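Local atomic coordinates of uncharacterized protein (Bacteroides ovatus, PDB entry 3P02), a protein that is of unknown function but pairs an N-terminal DUF4973 region of the E-set clan with a C-terminal BT_3044-like beta-sheet region. Residues 81-86 with 118-123; 210-215 with 230-235. All blocks are in the same frame, centred on the assembly; numbering follows the deposited sequence.

Contact 1. Residues 81-86 with 118-123; sequences YFRELP and DSQKWA
R83 sets one face of its guanidinium against CH2 of W122, 3.6 Å from CZ, with the two planes 40° apart. The side chains run alongside each other and point the same way; R83 leaves its backbone with CG beside N (chi1 -64°) and bends at chi3, which brings the charged end alongside the indole. Its NH1 then donates to OE1 of Q120 at 3.1 Å, in the guanidinium plane but above the carbonyl plane of the amide, the two flat groups standing 76° apart. Q120 is itself held through its NE2, which gives a nearly straight bond to OG of S119, which in turn is bonded to D117. The carbonyl of D117 also takes NE1 of W122. With an alanine in place of Q120, NH1 of R83 would probably lose this acceptor and the guanidinium would be freer to swing off the indole. CD of P86 and CD1 of L85 also pack on W122. Beneath these side chains the strands pair in parallel: N of R83 bonds O of K121 (2.8 Å), N of A123 bonds O of R83, and N of L85 bonds O of A123. One step earlier a water takes over, linking O of Y81 to N of K121. Away from the R83–W122 face, NZ of K121 stands over the F82 ring, 5.0 Å from its centroid, while CB of A123 meets CB of F82 at 3.9 Å. The electrons of that ring probably help stabilise the K121 ammonium, whereas the R83 charge is met by the amide oxygen of Q120.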
# COMPACT_ATOMS: atom_id res chain seq x y z
N TYR A 81 -5.38 -8.17 9.99
CA TYR A 81 -5.47 -9.22 8.96
C TYR A 81 -5.60 -8.70 7.55
O TYR A 81 -6.27 -7.68 7.29
CB TYR A 81 -6.68 -10.12 9.23
CG TYR A 81 -6.61 -11.06 10.41
CD1 TYR A 81 -5.54 -11.01 11.31
CD2 TYR A 81 -7.59 -12.02 10.62
CE1 TYR A 81 -5.46 -11.90 12.39
CE2 TYR A 81 -7.55 -12.87 11.72
CZ TYR A 81 -6.47 -12.83 12.59
OH TYR A 81 -6.43 -13.72 13.64
N PHE A 82 -5.01 -9.47 6.63
CA PHE A 82 -5.21 -9.24 5.21
C PHE A 82 -6.60 -9.73 4.89
O PHE A 82 -7.04 -10.78 5.40
CB PHE A 82 -4.19 -10.05 4.37
CG PHE A 82 -2.76 -9.62 4.53
CD1 PHE A 82 -2.27 -8.52 3.84
CD2 PHE A 82 -1.89 -10.35 5.32
CE1 PHE A 82 -0.94 -8.12 3.99
CE2 PHE A 82 -0.56 -9.95 5.47
CZ PHE A 82 -0.10 -8.84 4.81
N ARG A 83 -7.30 -8.98 4.04
CA ARG A 83 -8.62 -9.36 3.53
C ARG A 83 -8.45 -9.83 2.12
O ARG A 83 -7.62 -9.28 1.39
CB ARG A 83 -9.57 -8.14 3.57
CG ARG A 83 -9.83 -7.64 4.99
CD ARG A 83 -10.74 -6.43 5.02
NE ARG A 83 -12.05 -6.71 4.42
CZ ARG A 83 -13.02 -5.81 4.28
NH1 ARG A 83 -12.84 -4.56 4.70
NH2 ARG A 83 -14.17 -6.14 3.71
N GLU A 84 -9.23 -10.84 1.71
CA GLU A 84 -9.14 -11.31 0.34
C GLU A 84 -9.55 -10.20 -0.62
O GLU A 84 -10.63 -9.62 -0.49
CB GLU A 84 -10.01 -12.55 0.14
CG GLU A 84 -9.94 -13.10 -1.28
CD GLU A 84 -10.90 -14.25 -1.52
OE1 GLU A 84 -10.95 -15.16 -0.66
OE2 GLU A 84 -11.61 -14.24 -2.54
N LEU A 85 -8.70 -9.94 -1.63
CA LEU A 85 -9.02 -8.93 -2.62
C LEU A 85 -10.26 -9.38 -3.43
O LEU A 85 -10.23 -10.46 -4.04
CB LEU A 85 -7.81 -8.75 -3.56
CG LEU A 85 -8.00 -7.70 -4.67
CD1 LEU A 85 -8.13 -6.30 -4.07
CD2 LEU A 85 -6.83 -7.72 -5.66
N PRO A 86 -11.38 -8.61 -3.44
CA PRO A 86 -12.55 -9.03 -4.23
C PRO A 86 -12.23 -9.16 -5.72
O PRO A 86 -11.37 -8.45 -6.28
CB PRO A 86 -13.58 -7.92 -3.97
CG PRO A 86 -13.17 -7.37 -2.62
CD PRO A 86 -11.66 -7.36 -2.69
N ASP A 118 -8.21 1.93 0.49
CA ASP A 118 -6.82 1.80 0.90
C ASP A 118 -6.63 1.86 2.41
O ASP A 118 -5.49 1.83 2.87
CB ASP A 118 -5.95 2.86 0.19
CG ASP A 118 -4.48 2.48 0.02
OD1 ASP A 118 -4.17 1.27 -0.08
OD2 ASP A 118 -3.65 3.40 -0.11
N SER A 119 -7.72 1.87 3.20
CA SER A 119 -7.56 1.79 4.65
C SER A 119 -7.43 0.31 5.10
O SER A 119 -7.12 0.02 6.27
CB SER A 119 -8.74 2.45 5.38
OG SER A 119 -9.92 1.68 5.25
N GLN A 120 -7.71 -0.63 4.17
CA GLN A 120 -7.67 -2.07 4.42
C GLN A 120 -6.49 -2.70 3.74
O GLN A 120 -6.04 -2.17 2.73
CB GLN A 120 -8.96 -2.71 3.89
CG GLN A 120 -10.23 -2.01 4.36
CD GLN A 120 -10.42 -2.15 5.84
OE1 GLN A 120 -10.60 -3.26 6.35
NE2 GLN A 120 -10.31 -1.02 6.59
N LYS A 121 -5.97 -3.81 4.28
CA LYS A 121 -4.85 -4.54 3.66
C LYS A 121 -5.45 -5.65 2.83
O LYS A 121 -6.08 -6.54 3.40
CB LYS A 121 -3.88 -5.13 4.71
CG LYS A 121 -3.06 -4.08 5.44
CD LYS A 121 -1.87 -4.65 6.23
CE LYS A 121 -2.33 -5.64 7.27
NZ LYS A 121 -1.32 -5.88 8.34
N TRP A 122 -5.30 -5.59 1.51
CA TRP A 122 -5.89 -6.59 0.63
C TRP A 122 -4.86 -7.58 0.16
O TRP A 122 -3.70 -7.21 -0.07
CB TRP A 122 -6.54 -5.89 -0.59
CG TRP A 122 -7.57 -4.88 -0.19
CD1 TRP A 122 -7.40 -3.53 -0.09
CD2 TRP A 122 -8.92 -5.15 0.20
NE1 TRP A 122 -8.56 -2.94 0.35
CE2 TRP A 122 -9.52 -3.91 0.53
CE3 TRP A 122 -9.68 -6.33 0.33
CZ2 TRP A 122 -10.85 -3.81 0.94
CZ3 TRP A 122 -11.01 -6.24 0.76
CH2 TRP A 122 -11.58 -4.99 1.06
N ALA A 123 -5.28 -8.81 -0.08
CA ALA A 123 -4.32 -9.78 -0.59
C ALA A 123 -4.99 -10.76 -1.53
O ALA A 123 -6.15 -11.11 -1.36
CB ALA A 123 -3.64 -10.53 0.57
O HOH W 1 -7.28 -4.97 6.36

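Contact 2. Residues 210-215 with 230-235; sequences YKVFLQ and MKIWAE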
# COMPACT_ATOMS: atom_id res chain seq x y z
N TYR A 210 -10.76 8.01 12.18
CA TYR A 210 -9.82 9.13 12.29
C TYR A 210 -9.27 9.57 10.94
O TYR A 210 -8.30 10.30 10.89
CB TYR A 210 -8.68 8.74 13.28
CG TYR A 210 -9.27 8.62 14.67
CD1 TYR A 210 -9.53 9.75 15.43
CD2 TYR A 210 -9.70 7.38 15.16
CE1 TYR A 210 -10.21 9.67 16.64
CE2 TYR A 210 -10.39 7.29 16.38
CZ TYR A 210 -10.62 8.44 17.12
OH TYR A 210 -11.31 8.36 18.31
N LYS A 211 -9.88 9.12 9.86
CA LYS A 211 -9.44 9.51 8.52
C LYS A 211 -9.60 11.01 8.24
O LYS A 211 -10.68 11.60 8.43
CB LYS A 211 -10.24 8.74 7.47
CG LYS A 211 -9.82 7.27 7.37
CD LYS A 211 -10.77 6.44 6.49
CE LYS A 211 -10.72 6.85 5.04
NZ LYS A 211 -11.76 6.15 4.22
N VAL A 212 -8.51 11.62 7.78
CA VAL A 212 -8.49 13.03 7.37
C VAL A 212 -8.03 13.06 5.93
O VAL A 212 -6.96 12.54 5.61
CB VAL A 212 -7.59 13.90 8.28
CG1 VAL A 212 -7.53 15.33 7.74
CG2 VAL A 212 -8.10 13.88 9.73
N PHE A 213 -8.87 13.62 5.06
CA PHE A 213 -8.60 13.66 3.63
C PHE A 213 -7.88 14.92 3.24
O PHE A 213 -8.15 16.00 3.79
CB PHE A 213 -9.91 13.57 2.85
CG PHE A 213 -10.67 12.26 3.01
CD1 PHE A 213 -11.54 12.07 4.09
CD2 PHE A 213 -10.50 11.22 2.11
CE1 PHE A 213 -12.20 10.84 4.28
CE2 PHE A 213 -11.17 10.00 2.28
CZ PHE A 213 -12.02 9.82 3.35
N LEU A 214 -6.97 14.79 2.27
CA LEU A 214 -6.22 15.89 1.65
C LEU A 214 -6.36 15.82 0.18
O LEU A 214 -6.17 14.73 -0.40
CB LEU A 214 -4.71 15.83 2.01
CG LEU A 214 -4.37 16.10 3.49
CD1 LEU A 214 -2.92 15.63 3.80
CD2 LEU A 214 -4.58 17.59 3.84
N GLN A 215 -6.67 16.96 -0.44
CA GLN A 215 -6.75 17.02 -1.90
C GLN A 215 -5.70 17.99 -2.40
O GLN A 215 -5.65 19.13 -1.93
CB GLN A 215 -8.15 17.44 -2.35
CG GLN A 215 -8.30 17.54 -3.88
CD GLN A 215 -9.71 17.94 -4.26
OE1 GLN A 215 -10.65 17.81 -3.47
NE2 GLN A 215 -9.88 18.42 -5.47
N MSE A 230 -4.95 23.39 -1.42
CA MSE A 230 -5.42 22.08 -1.01
C MSE A 230 -6.79 22.19 -0.41
O MSE A 230 -7.24 23.29 -0.03
CB MSE A 230 -4.47 21.47 0.02
CG MSE A 230 -3.07 21.29 -0.53
SE MSE A 230 -1.97 20.33 0.71
CE MSE A 230 -2.90 18.61 0.48
N LYS A 231 -7.46 21.04 -0.31
CA LYS A 231 -8.68 20.89 0.48
C LYS A 231 -8.34 19.91 1.60
O LYS A 231 -7.55 18.99 1.39
CB LYS A 231 -9.86 20.39 -0.36
CG LYS A 231 -10.31 21.43 -1.39
CD LYS A 231 -11.40 20.91 -2.31
CE LYS A 231 -11.76 21.91 -3.38
NZ LYS A 231 -12.79 21.37 -4.31
N ILE A 232 -8.96 20.09 2.76
CA ILE A 232 -8.81 19.18 3.89
C ILE A 232 -10.20 18.95 4.48
O ILE A 232 -10.97 19.91 4.65
CB ILE A 232 -7.79 19.70 4.96
CG1 ILE A 232 -7.46 18.56 5.97
CG2 ILE A 232 -8.29 21.00 5.67
CD1 ILE A 232 -6.30 18.92 7.00
N TRP A 233 -10.54 17.69 4.80
CA TRP A 233 -11.85 17.44 5.39
C TRP A 233 -11.90 16.07 6.06
O TRP A 233 -11.00 15.25 5.89
CB TRP A 233 -12.97 17.55 4.30
CG TRP A 233 -12.99 16.43 3.30
CD1 TRP A 233 -13.82 15.35 3.30
CD2 TRP A 233 -12.18 16.31 2.11
NE1 TRP A 233 -13.57 14.55 2.20
CE2 TRP A 233 -12.58 15.12 1.45
CE3 TRP A 233 -11.21 17.13 1.50
CZ2 TRP A 233 -12.04 14.73 0.21
CZ3 TRP A 233 -10.62 16.70 0.32
CH2 TRP A 233 -11.03 15.51 -0.31
N ALA A 234 -12.98 15.82 6.81
CA ALA A 234 -13.23 14.52 7.40
C ALA A 234 -14.60 14.06 6.97
O ALA A 234 -15.44 14.90 6.63
CB ALA A 234 -13.16 14.58 8.93
N GLU A 235 -14.82 12.75 6.94
CA GLU A 235 -16.16 12.21 6.67
C GLU A 235 -16.89 11.84 7.97
O GLU A 235 -18.11 11.84 7.99
CB GLU A 235 -16.10 10.96 5.78
CG GLU A 235 -15.83 11.28 4.33
CD GLU A 235 -15.71 10.06 3.44
OE1 GLU A 235 -15.71 8.92 3.95
OE2 GLU A 235 -15.61 10.27 2.21
O HOH W 2 -13.32 10.92 8.48
O HOH W 3 -13.92 7.62 5.50
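The N-H of F213 makes the shortest direct bond between the strands, 2.8 Å to O of W233, and F213 O receives N of W233 in return. Two residues on, Q215 and K231 repeat this two-bond exchange, the bond from K231 N falling on a lone pair of Q215 O. Strands 211-215 and 230-234 therefore run antiparallel, their axes at 166°. W233 holds its CG between backbone N and carbonyl carbon (chi1 71°), a crowded position that lays the indole across its strand partner: CB of F213 sits over the six-membered ring, 3.5 Å from its centroid, as a CH-pi contact. The F213 ring lies nearly parallel to the five-membered ring, at 11°, but is slid so far aside that the two barely overlap. At the indole's edge CZ3 meets CB of Q215 at 3.7 Å. CE1 of F213 lies against CG of E235, also at 3.7 Å, and OE1 of that carboxylate shares a water with NZ of K211, an indirect link between opposite charges. A second water joins O of K211 to N of E235 where direct pairing gives out. V212, L214 and I232 share the other face: CG1 of I232 touches CG1 of V212 and, at 3.7 Å, CD2 of L214. Selenomethionine M230, bent at chi3, reaches L214 with its end, CE lying 3.7 Å from CB. F274 and F241 cover V212 and I232 on this side. Alternating hydrogen-bonded and non-hydrogen-bonded pairs mark an antiparallel ladder; as strands 211-220 and 228-234 are consecutive in the chain, they form a beta hairpin within the large antiparallel sheet of the C-terminal region.

In the fold
From the N terminus, the chain passes helix 65-74 and reaches 81-86; contact 1 then closes a loop of 31 intervening residues, which includes strands 90-91, 95-98 and 104-112, and adds the short strand 83-84 alongside 122-130 in the mixed sheet. After strand 146-154, which pairs with 122-130, the chain enters the C-terminal antiparallel sheet, where contact 2 closes a shorter loop, the hairpin between 211-220 and 228-234. The two contacts follow in series and neither nest nor cross. Their centres are 22 Å apart and their nearest atoms about 5 Å, without touching. Residues 118-120 bridge the regions: D118 bonds V187, and S119 bonds R207, shortly before contact 2.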